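Long-range contact in lamina-associated polypeptide 2 isoforms alpha/zeta (Mus musculus, PDB 2V0X), which forms dimers through its dimerization domain and is a component of the nuclear lamina, probably linking A-type lamins with chromatin: residues H105-S119 and M179-Y193. The protein carries 2 engineered substitutions. Numbering follows the deposited sequence.
Sequences HLDLALCRSYEAAAS and MSACAMGSSTMGRRY
H105 and Y193 form an offset stack, with ring centroids 3.9 Å apart and planes at 8°. Y193 CE2 sits 3.4 Å above the imidazole plane, over its centre, while H105 CB makes a CH-pi contact over the phenol face. With CG anti to the carbonyl carbon (chi1 -79°), Y193 lays its ring flat against H105; an alanine here would probably leave the imidazole without its stacking partner and free to turn.

The selenomethionine M189 is a knob in the hole formed by H105, L108, A109 and R112; its CE lies 3.7 Å from A109 CB. A109 CB also lies 3.5 Å from G190 CA, where any side chain would collide. A116 CB meets A183 CB at 3.8 Å, and selenomethionine M179 CE reaches S119 CB at 3.6 Å.

A water supplies a polar link: in the plane of the R112 guanidinium, it accepts from R112 NH2 (2.9 Å) and hydrogen-bonds S186 OG; the same NH2 salt-bridges D51. S113 OG instead donates to A109 O. D107 and R191 form salt bridges with R191 and D107 of the second subunit.

The segment axes approach to 8.1 Å and run antiparallel at 165°, within the helical hairpin of helices 100-146 and 152-196 in the dimerization domain. Small A109, S113, A116, A183, S186 and G190 permit this closeness. No clear hydrogen bond directly joins the segments, so cohesion probably rests mainly on stacking and apolar fit.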
loop_
_atom_site.group_PDB
_atom_site.type_symbol
_atom_site.label_atom_id
_atom_site.label_comp_id
_atom_site.label_asym_id
_atom_site.label_seq_id
_atom_site.Cartn_x
_atom_site.Cartn_y
_atom_site.Cartn_z
ATOM N N HIS B 105 7.383 20.073 -3.339
ATOM C CA HIS B 105 6.113 19.514 -2.866
ATOM C C HIS B 105 5.776 18.219 -3.592
ATOM O O HIS B 105 5.277 17.268 -2.985
ATOM C CB HIS B 105 4.974 20.509 -3.085
ATOM C CG HIS B 105 5.076 21.739 -2.239
ATOM N ND1 HIS B 105 4.958 21.709 -0.866
ATOM C CD2 HIS B 105 5.268 23.037 -2.574
ATOM C CE1 HIS B 105 5.073 22.937 -0.390
ATOM N NE2 HIS B 105 5.259 23.761 -1.406
ATOM N N LEU B 106 6.056 18.190 -4.892
ATOM C CA LEU B 106 5.785 17.021 -5.701
ATOM C C LEU B 106 6.704 15.889 -5.289
ATOM O O LEU B 106 6.253 14.758 -5.113
ATOM C CB LEU B 106 5.962 17.319 -7.191
ATOM C CG LEU B 106 5.101 18.406 -7.828
ATOM C CD1 LEU B 106 5.209 18.280 -9.341
ATOM C CD2 LEU B 106 3.644 18.262 -7.413
ATOM N N ASP B 107 7.990 16.205 -5.134
ATOM C CA ASP B 107 8.981 15.210 -4.741
ATOM C C ASP B 107 8.669 14.639 -3.361
ATOM O O ASP B 107 8.834 13.442 -3.125
ATOM C CB ASP B 107 10.399 15.797 -4.768
ATOM C CG ASP B 107 11.458 14.730 -4.614
ATOM O OD1 ASP B 107 11.397 13.733 -5.359
ATOM O OD2 ASP B 107 12.311 14.859 -3.717
ATOM N N LEU B 108 8.196 15.490 -2.456
ATOM C CA LEU B 108 7.845 15.037 -1.120
ATOM C C LEU B 108 6.650 14.082 -1.203
ATOM O O LEU B 108 6.630 13.011 -0.579
ATOM C CB LEU B 108 7.471 16.227 -0.239
ATOM C CG LEU B 108 6.988 15.846 1.166
ATOM C CD1 LEU B 108 8.099 15.099 1.926
ATOM C CD2 LEU B 108 6.590 17.113 1.924
ATOM N N ALA B 109 5.651 14.460 -1.987
ATOM C CA ALA B 109 4.468 13.615 -2.130
ATOM C C ALA B 109 4.829 12.241 -2.688
ATOM O O ALA B 109 4.320 11.232 -2.203
ATOM C CB ALA B 109 3.439 14.274 -2.998
ATOM N N LEU B 110 5.695 12.198 -3.704
ATOM C CA LEU B 110 6.088 10.919 -4.304
ATOM C C LEU B 110 6.954 10.089 -3.344
ATOM O O LEU B 110 6.880 8.855 -3.341
ATOM C CB LEU B 110 6.822 11.138 -5.642
ATOM C CG LEU B 110 6.036 11.780 -6.804
ATOM C CD1 LEU B 110 6.961 12.468 -7.803
ATOM C CD2 LEU B 110 5.168 10.754 -7.492
ATOM N N CYS B 111 7.767 10.765 -2.535
ATOM C CA CYS B 111 8.626 10.089 -1.561
ATOM C C CYS B 111 7.767 9.454 -0.469
ATOM O O CYS B 111 8.001 8.320 -0.052
ATOM C CB CYS B 111 9.636 11.076 -0.936
ATOM S SG CYS B 111 11.055 11.499 -2.032
ATOM N N ARG B 112 6.798 10.218 0.013
ATOM C CA ARG B 112 5.890 9.746 1.037
ATOM C C ARG B 112 5.054 8.609 0.475
ATOM O O ARG B 112 4.831 7.639 1.173
ATOM C CB ARG B 112 5.028 10.896 1.560
ATOM C CG ARG B 112 5.914 11.964 2.180
ATOM C CD ARG B 112 5.473 12.374 3.542
ATOM N NE ARG B 112 4.479 13.420 3.484
ATOM C CZ ARG B 112 4.603 14.611 4.065
ATOM N NH1 ARG B 112 5.690 14.924 4.758
ATOM N NH2 ARG B 112 3.624 15.490 3.954
ATOM N N SER B 113 4.673 8.690 -0.802
ATOM C CA SER B 113 3.912 7.605 -1.417
ATOM C C SER B 113 4.759 6.327 -1.371
ATOM O O SER B 113 4.274 5.258 -1.019
ATOM C CB SER B 113 3.570 7.928 -2.873
ATOM O OG SER B 113 2.625 8.991 -2.953
ATOM N N TYR B 114 6.033 6.458 -1.713
ATOM C CA TYR B 114 6.926 5.313 -1.728
ATOM C C TYR B 114 7.062 4.725 -0.333
ATOM O O TYR B 114 6.950 3.510 -0.138
ATOM C CB TYR B 114 8.309 5.708 -2.259
ATOM C CG TYR B 114 9.255 4.544 -2.479
ATOM C CD1 TYR B 114 9.532 4.092 -3.761
ATOM C CD2 TYR B 114 9.877 3.899 -1.405
ATOM C CE1 TYR B 114 10.404 3.035 -3.983
ATOM C CE2 TYR B 114 10.758 2.815 -1.614
ATOM C CZ TYR B 114 11.014 2.396 -2.911
ATOM O OH TYR B 114 11.872 1.355 -3.168
ATOM N N GLU B 115 7.285 5.608 0.631
ATOM C CA GLU B 115 7.492 5.198 2.008
ATOM C C GLU B 115 6.257 4.522 2.604
ATOM O O GLU B 115 6.381 3.525 3.287
ATOM C CB GLU B 115 7.922 6.397 2.864
ATOM C CG GLU B 115 8.408 5.975 4.234
ATOM C CD GLU B 115 8.620 7.124 5.191
ATOM O OE1 GLU B 115 8.868 8.253 4.718
ATOM O OE2 GLU B 115 8.535 6.893 6.418
ATOM N N ALA B 116 5.075 5.083 2.358
ATOM C CA ALA B 116 3.834 4.496 2.861
ATOM C C ALA B 116 3.655 3.087 2.284
ATOM O O ALA B 116 3.294 2.152 3.010
ATOM C CB ALA B 116 2.624 5.387 2.501
ATOM N N ALA B 117 3.956 2.929 0.994
ATOM C CA ALA B 117 3.858 1.636 0.305
ATOM C C ALA B 117 4.866 0.614 0.842
ATOM O O ALA B 117 4.547 -0.577 1.008
ATOM C CB ALA B 117 4.092 1.831 -1.192
ATOM N N ALA B 118 6.100 1.072 1.064
ATOM C CA ALA B 118 7.150 0.209 1.577
ATOM C C ALA B 118 6.748 -0.324 2.960
ATOM O O ALA B 118 7.027 -1.487 3.301
ATOM C CB ALA B 118 8.465 0.986 1.675
ATOM N N SER B 119 6.138 0.543 3.763
ATOM C CA SER B 119 5.681 0.175 5.097
ATOM C C SER B 119 4.587 -0.890 5.001
ATOM O O SER B 119 4.573 -1.835 5.774
ATOM C CB SER B 119 5.136 1.405 5.832
ATOM O OG SER B 119 6.096 2.434 5.827
HETATM N N MSE B 179 -1.715 2.622 6.255
HETATM C CA MSE B 179 -0.615 2.950 5.352
HETATM C C MSE B 179 -1.122 3.309 3.953
HETATM O O MSE B 179 -0.611 4.249 3.322
HETATM C CB MSE B 179 0.404 1.806 5.280
HETATM C CG MSE B 179 1.202 1.559 6.579
HETATM SE SE MSE B 179 1.895 3.202 7.425
HETATM C CE MSE B 179 2.649 4.035 5.910
ATOM N N SER B 180 -2.130 2.576 3.473
ATOM C CA SER B 180 -2.726 2.830 2.160
ATOM C C SER B 180 -3.411 4.201 2.128
ATOM O O SER B 180 -3.324 4.915 1.135
ATOM C CB SER B 180 -3.758 1.745 1.803
ATOM O OG SER B 180 -3.138 0.484 1.594
ATOM N N ALA B 181 -4.080 4.556 3.220
ATOM C CA ALA B 181 -4.774 5.833 3.313
ATOM C C ALA B 181 -3.766 6.977 3.263
ATOM O O ALA B 181 -4.006 7.981 2.593
ATOM C CB ALA B 181 -5.622 5.912 4.591
ATOM N N CYS B 182 -2.613 6.783 3.893
ATOM C CA CYS B 182 -1.553 7.791 3.917
ATOM C C CYS B 182 -1.007 7.991 2.509
ATOM O O CYS B 182 -0.790 9.125 2.074
ATOM C CB CYS B 182 -0.418 7.360 4.859
ATOM S SG CYS B 182 -0.797 7.498 6.645
ATOM N N ALA B 183 -0.789 6.882 1.802
ATOM C CA ALA B 183 -0.273 6.921 0.438
ATOM C C ALA B 183 -1.241 7.694 -0.454
ATOM O O ALA B 183 -0.831 8.523 -1.256
ATOM C CB ALA B 183 -0.078 5.510 -0.101
HETATM N N MSE B 184 -2.522 7.373 -0.330
HETATM C CA MSE B 184 -3.575 8.033 -1.085
HETATM C C MSE B 184 -3.610 9.526 -0.733
HETATM O O MSE B 184 -3.801 10.364 -1.605
HETATM C CB MSE B 184 -4.923 7.367 -0.778
HETATM C CG MSE B 184 -5.086 5.984 -1.432
HETATM SE SE MSE B 184 -6.319 4.834 -0.462
HETATM C CE MSE B 184 -7.964 5.307 -1.343
ATOM N N GLY B 185 -3.450 9.848 0.547
ATOM C CA GLY B 185 -3.415 11.240 0.961
ATOM C C GLY B 185 -2.225 11.966 0.323
ATOM O O GLY B 185 -2.367 13.059 -0.194
ATOM N N SER B 186 -1.058 11.328 0.310
ATOM C CA SER B 186 0.147 11.925 -0.263
ATOM C C SER B 186 0.011 12.114 -1.765
ATOM O O SER B 186 0.407 13.150 -2.307
ATOM C CB SER B 186 1.368 11.078 0.070
ATOM O OG SER B 186 1.554 11.041 1.470
ATOM N N SER B 187 -0.572 11.125 -2.431
ATOM C CA SER B 187 -0.788 11.206 -3.865
ATOM C C SER B 187 -1.680 12.427 -4.161
ATOM O O SER B 187 -1.377 13.238 -5.034
ATOM C CB SER B 187 -1.466 9.927 -4.364
ATOM O OG SER B 187 -2.082 10.138 -5.628
ATOM N N THR B 188 -2.755 12.557 -3.389
ATOM C CA THR B 188 -3.704 13.650 -3.526
ATOM C C THR B 188 -3.034 15.005 -3.253
ATOM O O THR B 188 -3.280 15.963 -3.966
ATOM C CB THR B 188 -4.915 13.404 -2.603
ATOM O OG1 THR B 188 -5.527 12.160 -2.983
ATOM C CG2 THR B 188 -5.942 14.526 -2.691
HETATM N N MSE B 189 -2.165 15.071 -2.246
HETATM C CA MSE B 189 -1.449 16.309 -1.946
HETATM C C MSE B 189 -0.586 16.707 -3.168
HETATM O O MSE B 189 -0.628 17.844 -3.646
HETATM C CB MSE B 189 -0.561 16.128 -0.713
HETATM C CG MSE B 189 0.196 17.402 -0.318
HETATM SE SE MSE B 189 1.679 17.110 0.915
HETATM C CE MSE B 189 3.078 16.834 -0.386
ATOM N N GLY B 190 0.167 15.747 -3.688
ATOM C CA GLY B 190 0.996 16.017 -4.839
ATOM C C GLY B 190 0.180 16.571 -5.996
ATOM O O GLY B 190 0.566 17.572 -6.611
ATOM N N ARG B 191 -0.970 15.954 -6.263
ATOM C CA ARG B 191 -1.830 16.384 -7.363
ATOM C C ARG B 191 -2.503 17.729 -7.131
ATOM O O ARG B 191 -2.791 18.439 -8.093
ATOM C CB ARG B 191 -2.860 15.296 -7.734
ATOM C CG ARG B 191 -2.216 14.022 -8.306
ATOM C CD ARG B 191 -3.241 12.917 -8.568
ATOM N NE ARG B 191 -4.176 13.254 -9.639
ATOM C CZ ARG B 191 -5.499 13.169 -9.539
ATOM N NH1 ARG B 191 -6.059 12.765 -8.409
ATOM N NH2 ARG B 191 -6.266 13.446 -10.589
ATOM N N ARG B 192 -2.787 18.073 -5.879
ATOM C CA ARG B 192 -3.372 19.385 -5.598
ATOM C C ARG B 192 -2.362 20.468 -6.033
ATOM O O ARG B 192 -2.713 21.394 -6.761
ATOM C CB ARG B 192 -3.712 19.530 -4.122
ATOM C CG ARG B 192 -4.997 18.830 -3.730
ATOM C CD ARG B 192 -5.258 19.039 -2.270
ATOM N NE ARG B 192 -6.561 18.504 -1.891
ATOM C CZ ARG B 192 -7.061 18.588 -0.666
ATOM N NH1 ARG B 192 -6.363 19.188 0.278
ATOM N NH2 ARG B 192 -8.242 18.054 -0.379
ATOM N N TYR B 193 -1.093 20.300 -5.661
ATOM C CA TYR B 193 -0.053 21.261 -6.049
ATOM C C TYR B 193 0.106 21.288 -7.559
ATOM O O TYR B 193 0.232 22.351 -8.172
ATOM C CB TYR B 193 1.292 20.908 -5.410
ATOM C CG TYR B 193 1.402 21.333 -3.966
ATOM C CD1 TYR B 193 1.226 20.417 -2.929
ATOM C CD2 TYR B 193 1.708 22.654 -3.636
ATOM C CE1 TYR B 193 1.354 20.806 -1.592
ATOM C CE2 TYR B 193 1.839 23.056 -2.311
ATOM C CZ TYR B 193 1.662 22.126 -1.294
ATOM O OH TYR B 193 1.800 22.521 0.019
HETATM O O HOH W 1 1.729 13.885 2.505
#